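Local coordinates for protein serpin-12 (Manduca sexta, PDB 6CJ7) that inhibits serine proteases as a member of the serpin family and controls prophenoloxidase activation in larval hemolymph, at residues 175-180 against 223-228. Residues are numbered along the deposited sequence; the frame is centred on the assembly and turned at random.
Sequences GLWEIP and VVLPFE
W177 and F227 form an offset stack at the breach of the serpin fold, the region where the reactive-centre loop begins to insert between the central strands: the loop that follows strand 165-174 here meets the end of strand 220-226. Centroids of the six-membered W177 ring and the F227 ring lie 4.2 Å apart, with planes only 12° from parallel. F227 CE2 stands above one face of the indole and W177 CZ3 above one face of the phenyl ring, each offset toward the rim; the closest atoms, F227 CZ and W177 CZ3, are 3.4 Å apart. The W177 torsion sets this up: CG lies anti to the carbonyl carbon (chi1 -58°), and although its CB points away from 223-228, the indole swings back to reach it. L225 CB approaches W177 CZ3 obliquely at 3.5 Å, while P226 O lies at the indole edge, in its plane. F173 and F181 add edge-to-face contacts to F227 and W177 respectively, and W177 NE1 is hydrogen-bonded to D327 O beyond the two segments. Were F227 an alanine, one indole face would probably lose its stacking partner, leaving the W177 ring less firmly fixed.

A single bridge between W177 and F227 joins the backbones, whose segments run roughly at right angles, evidence of a local crossing and not a continued strand pair. Its two bonds are unequal: E228 N to L176 O is weak, whereas E178 N to P226 O is 3.0 Å and almost linear (179°). Also on the buried side, E228 CD lies 3.7 Å from L176 CD2, and E228 OE2 forms a salt bridge with R90. Packing slackens only toward solvent, where exposed E178 merely extends across partly exposed P226, its OE1 3.9 Å from P226 CG.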
loop_
_atom_site.group_PDB
_atom_site.type_symbol
_atom_site.label_atom_id
_atom_site.label_comp_id
_atom_site.label_asym_id
_atom_site.label_seq_id
_atom_site.Cartn_x
_atom_site.Cartn_y
_atom_site.Cartn_z
ATOM N N GLY A 175 1.745 -12.551 -6.298
ATOM C CA GLY A 175 0.944 -13.693 -5.926
ATOM C C GLY A 175 0.857 -14.710 -7.051
ATOM O O GLY A 175 1.340 -14.507 -8.162
ATOM N N LEU A 176 0.232 -15.833 -6.719
ATOM C CA LEU A 176 -0.052 -16.899 -7.668
ATOM C C LEU A 176 -1.564 -16.989 -7.818
ATOM O O LEU A 176 -2.278 -17.143 -6.824
ATOM C CB LEU A 176 0.523 -18.226 -7.164
ATOM C CG LEU A 176 0.574 -19.411 -8.122
ATOM C CD1 LEU A 176 1.957 -19.518 -8.720
ATOM C CD2 LEU A 176 0.207 -20.686 -7.384
ATOM N N TRP A 177 -2.060 -16.880 -9.045
ATOM C CA TRP A 177 -3.494 -16.985 -9.246
ATOM C C TRP A 177 -3.996 -18.364 -8.831
ATOM O O TRP A 177 -3.292 -19.375 -8.944
ATOM C CB TRP A 177 -3.866 -16.738 -10.708
ATOM C CG TRP A 177 -3.446 -15.411 -11.242
ATOM C CD1 TRP A 177 -2.542 -15.192 -12.247
ATOM C CD2 TRP A 177 -3.925 -14.115 -10.843
ATOM N NE1 TRP A 177 -2.416 -13.849 -12.483
ATOM C CE2 TRP A 177 -3.261 -13.165 -11.646
ATOM C CE3 TRP A 177 -4.845 -13.666 -9.879
ATOM C CZ2 TRP A 177 -3.477 -11.787 -11.520
ATOM C CZ3 TRP A 177 -5.062 -12.300 -9.754
ATOM C CH2 TRP A 177 -4.384 -11.373 -10.581
ATOM N N GLU A 178 -5.239 -18.398 -8.354
ATOM C CA GLU A 178 -5.910 -19.677 -8.118
ATOM C C GLU A 178 -5.904 -20.536 -9.375
ATOM O O GLU A 178 -5.660 -21.748 -9.317
ATOM C CB GLU A 178 -7.336 -19.401 -7.645
ATOM C CG GLU A 178 -8.080 -20.571 -7.044
ATOM C CD GLU A 178 -9.456 -20.161 -6.557
ATOM O OE1 GLU A 178 -10.261 -19.683 -7.386
ATOM O OE2 GLU A 178 -9.725 -20.289 -5.344
ATOM N N ILE A 179 -6.162 -19.922 -10.521
ATOM C CA ILE A 179 -6.115 -20.601 -11.811
ATOM C C ILE A 179 -5.194 -19.807 -12.734
ATOM O O ILE A 179 -5.304 -18.572 -12.812
ATOM C CB ILE A 179 -7.524 -20.769 -12.395
ATOM C CG1 ILE A 179 -8.332 -21.743 -11.530
ATOM C CG2 ILE A 179 -7.455 -21.277 -13.833
ATOM C CD1 ILE A 179 -9.803 -21.862 -11.916
ATOM N N PRO A 180 -4.270 -20.461 -13.430
ATOM C CA PRO A 180 -3.297 -19.721 -14.236
ATOM C C PRO A 180 -3.920 -19.122 -15.483
ATOM O O PRO A 180 -4.922 -19.613 -16.010
ATOM C CB PRO A 180 -2.258 -20.786 -14.609
ATOM C CG PRO A 180 -2.989 -22.074 -14.520
ATOM C CD PRO A 180 -4.006 -21.911 -13.436
ATOM N N VAL A 223 -14.239 -6.932 -11.623
ATOM C CA VAL A 223 -13.954 -8.367 -11.560
ATOM C C VAL A 223 -13.043 -8.631 -10.362
ATOM O O VAL A 223 -12.176 -7.813 -10.036
ATOM C CB VAL A 223 -13.344 -8.898 -12.883
ATOM C CG1 VAL A 223 -11.920 -8.420 -13.096
ATOM C CG2 VAL A 223 -13.420 -10.426 -12.931
ATOM N N VAL A 224 -13.275 -9.755 -9.682
ATOM C CA VAL A 224 -12.500 -10.176 -8.516
ATOM C C VAL A 224 -11.683 -11.396 -8.919
ATOM O O VAL A 224 -12.251 -12.450 -9.245
ATOM C CB VAL A 224 -13.408 -10.513 -7.325
ATOM C CG1 VAL A 224 -12.575 -10.994 -6.143
ATOM C CG2 VAL A 224 -14.280 -9.315 -6.942
ATOM N N LEU A 225 -10.358 -11.261 -8.898
ATOM C CA LEU A 225 -9.472 -12.337 -9.337
ATOM C C LEU A 225 -8.782 -12.963 -8.130
ATOM O O LEU A 225 -7.946 -12.299 -7.497
ATOM C CB LEU A 225 -8.441 -11.794 -10.325
ATOM C CG LEU A 225 -9.035 -10.944 -11.451
ATOM C CD1 LEU A 225 -7.949 -10.262 -12.276
ATOM C CD2 LEU A 225 -9.938 -11.818 -12.321
ATOM N N PRO A 226 -9.084 -14.205 -7.756
ATOM C CA PRO A 226 -8.515 -14.759 -6.518
ATOM C C PRO A 226 -7.093 -15.276 -6.689
ATOM O O PRO A 226 -6.712 -15.825 -7.728
ATOM C CB PRO A 226 -9.469 -15.912 -6.170
ATOM C CG PRO A 226 -10.625 -15.793 -7.121
ATOM C CD PRO A 226 -10.111 -15.087 -8.332
ATOM N N PHE A 227 -6.300 -15.089 -5.635
ATOM C CA PHE A 227 -4.984 -15.700 -5.557
ATOM C C PHE A 227 -5.096 -17.039 -4.822
ATOM O O PHE A 227 -6.176 -17.439 -4.385
ATOM C CB PHE A 227 -3.996 -14.738 -4.894
ATOM C CG PHE A 227 -3.623 -13.561 -5.761
ATOM C CD1 PHE A 227 -4.246 -12.325 -5.595
ATOM C CD2 PHE A 227 -2.628 -13.680 -6.739
ATOM C CE1 PHE A 227 -3.875 -11.227 -6.393
ATOM C CE2 PHE A 227 -2.266 -12.591 -7.544
ATOM C CZ PHE A 227 -2.890 -11.369 -7.365
ATOM N N GLU A 228 -3.963 -17.736 -4.696
ATOM C CA GLU A 228 -3.943 -19.109 -4.189
ATOM C C GLU A 228 -4.592 -19.206 -2.811
ATOM O O GLU A 228 -4.355 -18.369 -1.937
ATOM C CB GLU A 228 -2.492 -19.617 -4.121
ATOM C CG GLU A 228 -2.366 -21.123 -4.269
ATOM C CD GLU A 228 -0.958 -21.669 -4.042
ATOM O OE1 GLU A 228 -0.103 -20.966 -3.471
ATOM O OE2 GLU A 228 -0.710 -22.829 -4.437
#